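Long-range contacts in Lin1840 protein (Listeria innocua serovar 6a, PDB 4ZOC), which probably releases beta-D-glucose from the non-reducing ends of beta-glucosides, as a family 3 glycoside hydrolase that takes part in beta-1,2-glucan metabolism: residues V10-Q21 against E322-L333; V695-V703 against D713-G721. The protein carries 2 engineered substitutions. One frame throughout, in Å; residues are numbered along the deposited sequence.

Contact 1 of 2, residues V10-Q21 against E322-L333; sequences VSQMTLDEKIAQ and ENLLDEAVLRML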
# COMPACT_ATOMS: atom_id res chain seq x y z
N VAL A 10 -25.62 -14.56 37.10
CA VAL A 10 -24.90 -13.31 37.10
C VAL A 10 -25.10 -12.65 38.46
O VAL A 10 -24.13 -12.16 39.06
CB VAL A 10 -25.42 -12.36 35.99
CG1 VAL A 10 -24.54 -11.12 35.93
CG2 VAL A 10 -25.43 -13.06 34.63
N SER A 11 -26.36 -12.62 38.91
CA SER A 11 -26.71 -11.99 40.21
C SER A 11 -26.00 -12.58 41.36
O SER A 11 -25.64 -11.84 42.24
CB SER A 11 -28.17 -12.08 40.54
OG SER A 11 -28.89 -11.57 39.47
N GLN A 12 -25.80 -13.89 41.35
CA GLN A 12 -25.12 -14.63 42.44
C GLN A 12 -23.61 -14.63 42.42
O GLN A 12 -22.97 -14.94 43.45
CB GLN A 12 -25.56 -16.07 42.43
CG GLN A 12 -27.02 -16.28 42.72
CD GLN A 12 -27.32 -17.77 42.49
OE1 GLN A 12 -27.12 -18.29 41.39
NE2 GLN A 12 -27.66 -18.48 43.54
N MET A 13 -23.00 -14.34 41.27
CA MET A 13 -21.55 -14.34 41.19
C MET A 13 -20.91 -13.19 41.94
O MET A 13 -21.39 -12.09 41.94
CB MET A 13 -21.10 -14.34 39.69
CG MET A 13 -21.50 -15.60 38.91
SD MET A 13 -21.34 -15.35 37.13
CE MET A 13 -19.61 -15.65 36.91
N THR A 14 -19.79 -13.46 42.58
CA THR A 14 -18.99 -12.46 43.18
C THR A 14 -18.29 -11.64 42.08
O THR A 14 -18.22 -12.05 40.91
CB THR A 14 -17.88 -13.02 44.09
OG1 THR A 14 -16.93 -13.81 43.34
CG2 THR A 14 -18.47 -13.83 45.29
N LEU A 15 -17.78 -10.49 42.47
CA LEU A 15 -17.01 -9.67 41.51
C LEU A 15 -15.86 -10.52 40.97
O LEU A 15 -15.65 -10.54 39.77
CB LEU A 15 -16.46 -8.37 42.13
CG LEU A 15 -15.69 -7.38 41.21
CD1 LEU A 15 -16.59 -6.95 40.09
CD2 LEU A 15 -15.17 -6.19 41.99
N ASP A 16 -15.12 -11.21 41.84
CA ASP A 16 -13.96 -11.94 41.38
C ASP A 16 -14.36 -13.08 40.45
O ASP A 16 -13.63 -13.40 39.47
CB ASP A 16 -13.13 -12.47 42.54
CG ASP A 16 -12.17 -11.46 43.12
OD1 ASP A 16 -12.05 -10.31 42.64
OD2 ASP A 16 -11.49 -11.84 44.11
N GLU A 17 -15.52 -13.69 40.71
CA GLU A 17 -16.01 -14.77 39.82
C GLU A 17 -16.35 -14.18 38.42
O GLU A 17 -16.07 -14.78 37.38
CB GLU A 17 -17.26 -15.45 40.37
CG GLU A 17 -16.94 -16.50 41.42
CD GLU A 17 -18.11 -16.95 42.23
OE1 GLU A 17 -19.16 -16.26 42.27
OE2 GLU A 17 -17.93 -18.02 42.87
N LYS A 18 -17.02 -13.04 38.43
CA LYS A 18 -17.40 -12.38 37.16
C LYS A 18 -16.16 -12.00 36.38
O LYS A 18 -16.12 -12.25 35.16
CB LYS A 18 -18.28 -11.16 37.39
CG LYS A 18 -19.61 -11.55 37.94
CD LYS A 18 -20.62 -10.44 38.01
CE LYS A 18 -20.28 -9.42 39.08
NZ LYS A 18 -21.43 -8.49 39.18
N ILE A 19 -15.15 -11.46 37.05
CA ILE A 19 -13.91 -11.06 36.38
C ILE A 19 -13.24 -12.29 35.70
O ILE A 19 -12.89 -12.23 34.50
CB ILE A 19 -12.93 -10.37 37.38
CG1 ILE A 19 -13.46 -8.98 37.90
CG2 ILE A 19 -11.50 -10.29 36.79
CD1 ILE A 19 -12.61 -8.40 39.03
N ALA A 20 -13.08 -13.40 36.41
CA ALA A 20 -12.43 -14.57 35.84
C ALA A 20 -13.20 -15.22 34.72
O ALA A 20 -12.59 -15.88 33.84
CB ALA A 20 -12.12 -15.58 36.96
N GLN A 21 -14.54 -15.07 34.73
CA GLN A 21 -15.38 -15.59 33.67
C GLN A 21 -14.89 -15.00 32.32
O GLN A 21 -15.11 -15.61 31.30
CB GLN A 21 -16.91 -15.24 33.89
CG GLN A 21 -17.88 -15.91 32.94
CD GLN A 21 -17.88 -17.41 32.89
OE1 GLN A 21 -18.29 -17.99 31.89
NE2 GLN A 21 -17.55 -18.06 34.01
N GLU A 322 -19.40 -1.58 36.87
CA GLU A 322 -19.70 -3.00 37.00
C GLU A 322 -20.74 -3.48 35.97
O GLU A 322 -20.78 -4.66 35.63
CB GLU A 322 -20.11 -3.33 38.44
CG GLU A 322 -19.99 -4.82 38.76
CD GLU A 322 -20.17 -5.13 40.22
OE1 GLU A 322 -20.23 -4.19 41.03
OE2 GLU A 322 -20.20 -6.32 40.57
N ASN A 323 -21.61 -2.61 35.47
CA ASN A 323 -22.62 -3.05 34.52
C ASN A 323 -21.99 -3.54 33.23
O ASN A 323 -22.52 -4.42 32.58
CB ASN A 323 -23.56 -1.92 34.12
CG ASN A 323 -24.36 -1.42 35.30
OD1 ASN A 323 -24.72 -2.19 36.20
ND2 ASN A 323 -24.55 -0.12 35.34
N LEU A 324 -20.89 -2.95 32.81
CA LEU A 324 -20.23 -3.48 31.60
C LEU A 324 -19.72 -4.89 31.85
O LEU A 324 -19.77 -5.75 30.95
CB LEU A 324 -19.06 -2.60 31.17
CG LEU A 324 -19.45 -1.19 30.74
CD1 LEU A 324 -18.20 -0.41 30.38
CD2 LEU A 324 -20.49 -1.14 29.62
N LEU A 325 -19.13 -5.11 33.02
CA LEU A 325 -18.73 -6.48 33.37
C LEU A 325 -19.90 -7.46 33.39
O LEU A 325 -19.78 -8.56 32.82
CB LEU A 325 -17.96 -6.52 34.69
CG LEU A 325 -17.60 -7.89 35.23
CD1 LEU A 325 -16.65 -8.58 34.26
CD2 LEU A 325 -16.96 -7.71 36.63
N ASP A 326 -21.03 -7.06 33.98
CA ASP A 326 -22.22 -7.91 33.97
C ASP A 326 -22.71 -8.25 32.56
O ASP A 326 -23.29 -9.34 32.27
CB ASP A 326 -23.36 -7.27 34.76
CG ASP A 326 -23.06 -7.17 36.22
OD1 ASP A 326 -22.02 -7.68 36.71
OD2 ASP A 326 -23.82 -6.48 36.91
N GLU A 327 -22.55 -7.31 31.67
CA GLU A 327 -22.98 -7.52 30.28
C GLU A 327 -22.08 -8.57 29.62
O GLU A 327 -22.59 -9.45 28.94
CB GLU A 327 -23.03 -6.19 29.47
CG GLU A 327 -24.23 -5.32 29.90
CD GLU A 327 -24.11 -3.83 29.60
OE1 GLU A 327 -23.33 -3.44 28.71
OE2 GLU A 327 -24.87 -3.06 30.26
N ALA A 328 -20.79 -8.47 29.84
CA ALA A 328 -19.86 -9.43 29.28
C ALA A 328 -20.11 -10.83 29.87
O ALA A 328 -20.18 -11.83 29.15
CB ALA A 328 -18.41 -9.00 29.55
N VAL A 329 -20.30 -10.89 31.18
CA VAL A 329 -20.59 -12.17 31.82
C VAL A 329 -21.89 -12.80 31.24
O VAL A 329 -21.92 -14.00 30.94
CB VAL A 329 -20.61 -12.03 33.36
CG1 VAL A 329 -21.14 -13.30 34.01
CG2 VAL A 329 -19.24 -11.68 33.90
N LEU A 330 -22.97 -12.03 31.13
CA LEU A 330 -24.20 -12.50 30.59
C LEU A 330 -23.99 -13.02 29.17
O LEU A 330 -24.51 -14.06 28.81
CB LEU A 330 -25.25 -11.41 30.57
CG LEU A 330 -26.63 -11.86 30.05
CD1 LEU A 330 -27.20 -13.09 30.74
CD2 LEU A 330 -27.58 -10.67 30.15
N ARG A 331 -23.22 -12.30 28.35
CA ARG A 331 -22.92 -12.88 27.03
C ARG A 331 -22.20 -14.28 27.05
O ARG A 331 -22.58 -15.22 26.28
CB ARG A 331 -22.22 -11.84 26.15
CG ARG A 331 -23.14 -10.70 25.76
CD ARG A 331 -22.57 -9.74 24.69
NE ARG A 331 -21.50 -8.91 25.19
CZ ARG A 331 -21.63 -7.68 25.69
NH1 ARG A 331 -20.56 -7.01 26.11
NH2 ARG A 331 -22.81 -7.10 25.73
N MET A 332 -21.24 -14.42 27.94
CA MET A 332 -20.50 -15.68 28.13
C MET A 332 -21.48 -16.80 28.55
O MET A 332 -21.49 -17.90 28.04
CB MET A 332 -19.37 -15.48 29.15
CG MET A 332 -18.10 -14.78 28.62
SD MET A 332 -17.25 -15.87 27.42
CE MET A 332 -16.54 -17.08 28.57
N LEU A 333 -22.32 -16.48 29.54
CA LEU A 333 -23.25 -17.49 30.04
C LEU A 333 -24.27 -17.84 28.94
O LEU A 333 -24.59 -19.03 28.77
CB LEU A 333 -23.94 -16.99 31.28
CG LEU A 333 -23.23 -17.19 32.61
CD1 LEU A 333 -21.76 -17.44 32.66
CD2 LEU A 333 -23.75 -16.23 33.69

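Contact 2 of 2, residues V695-V703 against D713-G721; sequences VQEPGLHRV and DVFEVEVGG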
# COMPACT_ATOMS: atom_id res chain seq x y z
N VAL A 695 -26.42 3.90 -0.85
CA VAL A 695 -27.28 4.54 -1.82
C VAL A 695 -27.37 3.79 -3.09
O VAL A 695 -26.49 3.00 -3.46
CB VAL A 695 -26.79 5.95 -2.14
CG1 VAL A 695 -26.82 6.76 -0.88
CG2 VAL A 695 -25.40 5.97 -2.72
N GLN A 696 -28.43 4.07 -3.83
CA GLN A 696 -28.50 3.70 -5.22
C GLN A 696 -28.80 4.96 -6.03
O GLN A 696 -29.73 5.70 -5.75
CB GLN A 696 -29.60 2.63 -5.46
CG GLN A 696 -29.58 2.09 -6.87
CD GLN A 696 -30.70 1.17 -7.29
OE1 GLN A 696 -31.72 0.94 -6.58
NE2 GLN A 696 -30.49 0.56 -8.47
N GLU A 697 -28.01 5.20 -7.05
CA GLU A 697 -28.10 6.40 -7.85
C GLU A 697 -28.58 5.94 -9.24
O GLU A 697 -28.13 4.90 -9.77
CB GLU A 697 -26.70 7.07 -8.00
CG GLU A 697 -26.18 7.62 -6.71
CD GLU A 697 -24.77 8.19 -6.78
OE1 GLU A 697 -24.02 7.92 -7.74
OE2 GLU A 697 -24.46 8.92 -5.84
N PRO A 698 -29.51 6.73 -9.85
CA PRO A 698 -29.90 6.46 -11.23
C PRO A 698 -28.67 6.64 -12.13
O PRO A 698 -27.78 7.52 -11.83
CB PRO A 698 -31.00 7.45 -11.54
CG PRO A 698 -30.86 8.51 -10.50
CD PRO A 698 -30.10 7.96 -9.31
N GLY A 699 -28.64 5.81 -13.16
CA GLY A 699 -27.63 5.94 -14.19
C GLY A 699 -27.35 4.60 -14.86
O GLY A 699 -28.06 3.64 -14.64
N LEU A 700 -26.29 4.61 -15.68
CA LEU A 700 -25.87 3.55 -16.50
C LEU A 700 -25.03 2.54 -15.72
O LEU A 700 -24.06 2.93 -15.02
CB LEU A 700 -24.97 4.09 -17.62
CG LEU A 700 -24.56 3.04 -18.71
CD1 LEU A 700 -25.70 2.31 -19.45
CD2 LEU A 700 -23.61 3.69 -19.74
N HIS A 701 -25.33 1.25 -15.92
CA HIS A 701 -24.51 0.14 -15.37
C HIS A 701 -24.20 -0.79 -16.51
O HIS A 701 -24.99 -0.88 -17.47
CB HIS A 701 -25.25 -0.63 -14.29
CG HIS A 701 -25.43 0.15 -13.02
ND1 HIS A 701 -24.72 -0.10 -11.88
CD2 HIS A 701 -26.22 1.22 -12.74
CE1 HIS A 701 -25.03 0.80 -10.97
NE2 HIS A 701 -25.98 1.58 -11.45
N ARG A 702 -23.07 -1.46 -16.44
CA ARG A 702 -22.73 -2.55 -17.32
C ARG A 702 -22.78 -3.85 -16.60
O ARG A 702 -22.41 -3.94 -15.46
CB ARG A 702 -21.34 -2.38 -17.92
CG ARG A 702 -21.24 -1.14 -18.80
CD ARG A 702 -19.90 -1.10 -19.46
NE ARG A 702 -19.82 0.15 -20.17
CZ ARG A 702 -19.00 1.16 -19.91
NH1 ARG A 702 -18.11 1.13 -18.92
NH2 ARG A 702 -19.07 2.26 -20.64
N VAL A 703 -23.20 -4.87 -17.30
CA VAL A 703 -23.42 -6.21 -16.81
C VAL A 703 -22.53 -7.11 -17.66
O VAL A 703 -22.59 -7.07 -18.90
CB VAL A 703 -24.93 -6.67 -16.98
CG1 VAL A 703 -25.10 -8.06 -16.36
CG2 VAL A 703 -25.88 -5.73 -16.24
N ASP A 713 -19.01 -11.28 -21.88
CA ASP A 713 -19.81 -10.49 -22.78
C ASP A 713 -20.38 -9.34 -21.95
O ASP A 713 -20.67 -9.52 -20.77
CB ASP A 713 -20.96 -11.28 -23.27
CG ASP A 713 -20.59 -12.38 -24.26
OD1 ASP A 713 -19.60 -12.32 -24.96
OD2 ASP A 713 -21.44 -13.28 -24.44
N VAL A 714 -20.60 -8.19 -22.56
CA VAL A 714 -21.00 -6.99 -21.83
C VAL A 714 -22.38 -6.46 -22.34
O VAL A 714 -22.61 -6.39 -23.55
CB VAL A 714 -19.91 -5.89 -21.89
CG1 VAL A 714 -19.69 -5.43 -23.31
CG2 VAL A 714 -20.28 -4.72 -21.06
N PHE A 715 -23.23 -6.10 -21.38
CA PHE A 715 -24.53 -5.48 -21.63
C PHE A 715 -24.68 -4.21 -20.84
O PHE A 715 -23.99 -4.03 -19.82
CB PHE A 715 -25.59 -6.51 -21.28
CG PHE A 715 -25.32 -7.85 -21.90
CD1 PHE A 715 -25.54 -8.05 -23.27
CD2 PHE A 715 -24.82 -8.90 -21.15
CE1 PHE A 715 -25.23 -9.28 -23.85
CE2 PHE A 715 -24.50 -10.09 -21.73
CZ PHE A 715 -24.72 -10.31 -23.07
N GLU A 716 -25.54 -3.28 -21.31
CA GLU A 716 -25.79 -2.01 -20.64
C GLU A 716 -27.24 -1.92 -20.21
O GLU A 716 -28.16 -2.31 -20.96
CB GLU A 716 -25.47 -0.78 -21.54
CG GLU A 716 -24.02 -0.79 -21.88
CD GLU A 716 -23.48 0.48 -22.46
OE1 GLU A 716 -24.26 1.26 -22.96
OE2 GLU A 716 -22.24 0.65 -22.40
N VAL A 717 -27.43 -1.35 -19.02
CA VAL A 717 -28.72 -1.16 -18.39
C VAL A 717 -28.77 0.23 -17.81
O VAL A 717 -27.89 0.66 -17.07
CB VAL A 717 -28.99 -2.14 -17.25
CG1 VAL A 717 -30.34 -1.84 -16.63
CG2 VAL A 717 -28.91 -3.58 -17.74
N GLU A 718 -29.80 0.96 -18.19
CA GLU A 718 -29.98 2.26 -17.64
C GLU A 718 -31.01 2.15 -16.47
O GLU A 718 -32.17 1.84 -16.69
CB GLU A 718 -30.46 3.23 -18.73
CG GLU A 718 -30.48 4.67 -18.26
CD GLU A 718 -29.11 5.34 -18.16
OE1 GLU A 718 -28.99 6.24 -17.27
OE2 GLU A 718 -28.19 5.05 -18.99
N VAL A 719 -30.56 2.49 -15.27
CA VAL A 719 -31.34 2.51 -14.06
C VAL A 719 -31.89 3.89 -13.78
O VAL A 719 -31.15 4.90 -13.74
CB VAL A 719 -30.51 1.96 -12.85
CG1 VAL A 719 -31.38 1.84 -11.61
CG2 VAL A 719 -30.03 0.58 -13.14
N GLY A 720 -33.20 4.01 -13.67
CA GLY A 720 -33.77 5.31 -13.24
C GLY A 720 -35.24 5.27 -12.95
O GLY A 720 -35.74 4.27 -12.76
N GLY A 721 -35.90 6.41 -12.88
CA GLY A 721 -37.37 6.45 -12.73
C GLY A 721 -37.80 6.38 -11.30
O GLY A 721 -37.21 7.07 -10.41

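Contact 1 of 2, residues V10-Q21 against E322-L333
Two carboxylates grip one ammonium group: Lys-18 NZ donates to Asp-326 OD1 at 2.7 Å and to Glu-322 OE2 at 2.9 Å, forming a salt-bridge network. Asp-326 is met on the syn side of its carboxylate and Glu-322 on the anti side, the nitrogen lying somewhat out of both carboxylate planes. Both acids stand on the same side of helix 322-338, one turn apart, and a lysine long enough to reach between them probably offsets their charges. Its chain runs out straight to CD and then bends (chi3 -71°), which turns the nitrogen to the acids while the aliphatic part stays behind. There Lys-18 CB packs 3.7 Å from Val-329 CG2 and also meets Leu-325, so the side chain fits as a knob into the hole made by Glu-322, Leu-325, Asp-326 and Val-329.

Leu-325 CD2 lies 3.6 Å from Leu-15 CD1 and also meets Ile-19, forming an apolar cluster beside the charges. A second knob, Val-10, enters among Asp-326, Val-329, Leu-330 and Leu-333; its CG2 comes within 3.7 Å of Leu-333 CD2. Met-13, at the break between the two short helices, turns its flexible thioether to helix 322-338, with SD 3.7 Å from Val-329 CG1. Farther on, Gln-21 packs against Met-332 and Leu-333, its OE1 near Leu-333 CD1, while OE1 also takes a hydrogen bond from Lys-336 NZ.

Thr-14 and Glu-17 start helix 15-21 with a capping box: Glu-17 N bonds to Thr-14 OG1 at 3.0 Å, and Thr-14 N to Glu-17 OE1. Helix 15-21 crosses helix 322-333 at 58°, and knobs from both N-terminal helices, Val-10 and Lys-18, enter holes on helix 322-338, outside the TIM barrel of a family 3 glycoside hydrolase.

Contact 2 of 2, residues V695-V703 against D713-G721
Six backbone hydrogen bonds join the strands in three reciprocal pairs, Gly-699 with Val-719, His-701 with Val-717 and Val-703 with Phe-715. The central pair is nearly straight, His-701 N to Val-717 O measuring 2.9 Å. Gly-699 has backbone angles (phi 153°) that would jam a side chain against the preceding carbonyl, hence the glycine.

Apolar contacts gather on the face bearing His-701, Val-703, Val-717 and Val-719, where the beta-branched valines suit an extended strand. Val-703 CG2 meets Val-717 CG2 at 4.0 Å, and His-701 CD2 lies 3.9 Å from Val-719 CG2. The same imidazole stacks edge-to-face with Phe-685 and lies about 4 Å, between nearest atoms, from the magnesium ion held by Asp-648 and Thr-650.

The other face carries Leu-700 with the charged Arg-702, Glu-716 and Glu-718. Arg-702 and Glu-716 run alongside each other, and Glu-716 OE2 sits at the guanidinium edge, in its plane, where Arg-702 NE gives it a weak hydrogen bond of 3.3 Å, part of a salt bridge; Arg-702 NH1 is hydrogen-bonded to Gln-647 OE1. Leu-700 CD1 rests 3.7 Å from Glu-716 CB. Glu-718 bends at chi2 (76°) and reaches over to the neighbouring strand, crossing Leu-700 at about a right angle with OE2 3.6 Å from Leu-700 CB, while its OE1 forms a salt bridge with Arg-284 NH2 of the second subunit.

This is an antiparallel beta hairpin of the fibronectin type III-like domain, with a magnesium site beside it.

In the fold
From the N terminus the chain passes at once through helices 3-12 and 15-21, then builds the eight parallel strands of the barrel before helix 322-338 returns to meet them. Contact 1 thus closes a loop of 300 residues and joins the two ends of the barrel domain. The chain goes on through the mixed six-stranded sheet of the second domain into the fibronectin type III-like domain, where contact 2 pairs neighbouring strands across a gap of nine residues. The two closures follow in series, neither nesting nor crossing, and their centres lie about 52 Å apart. Contact 2 also faces the second subunit.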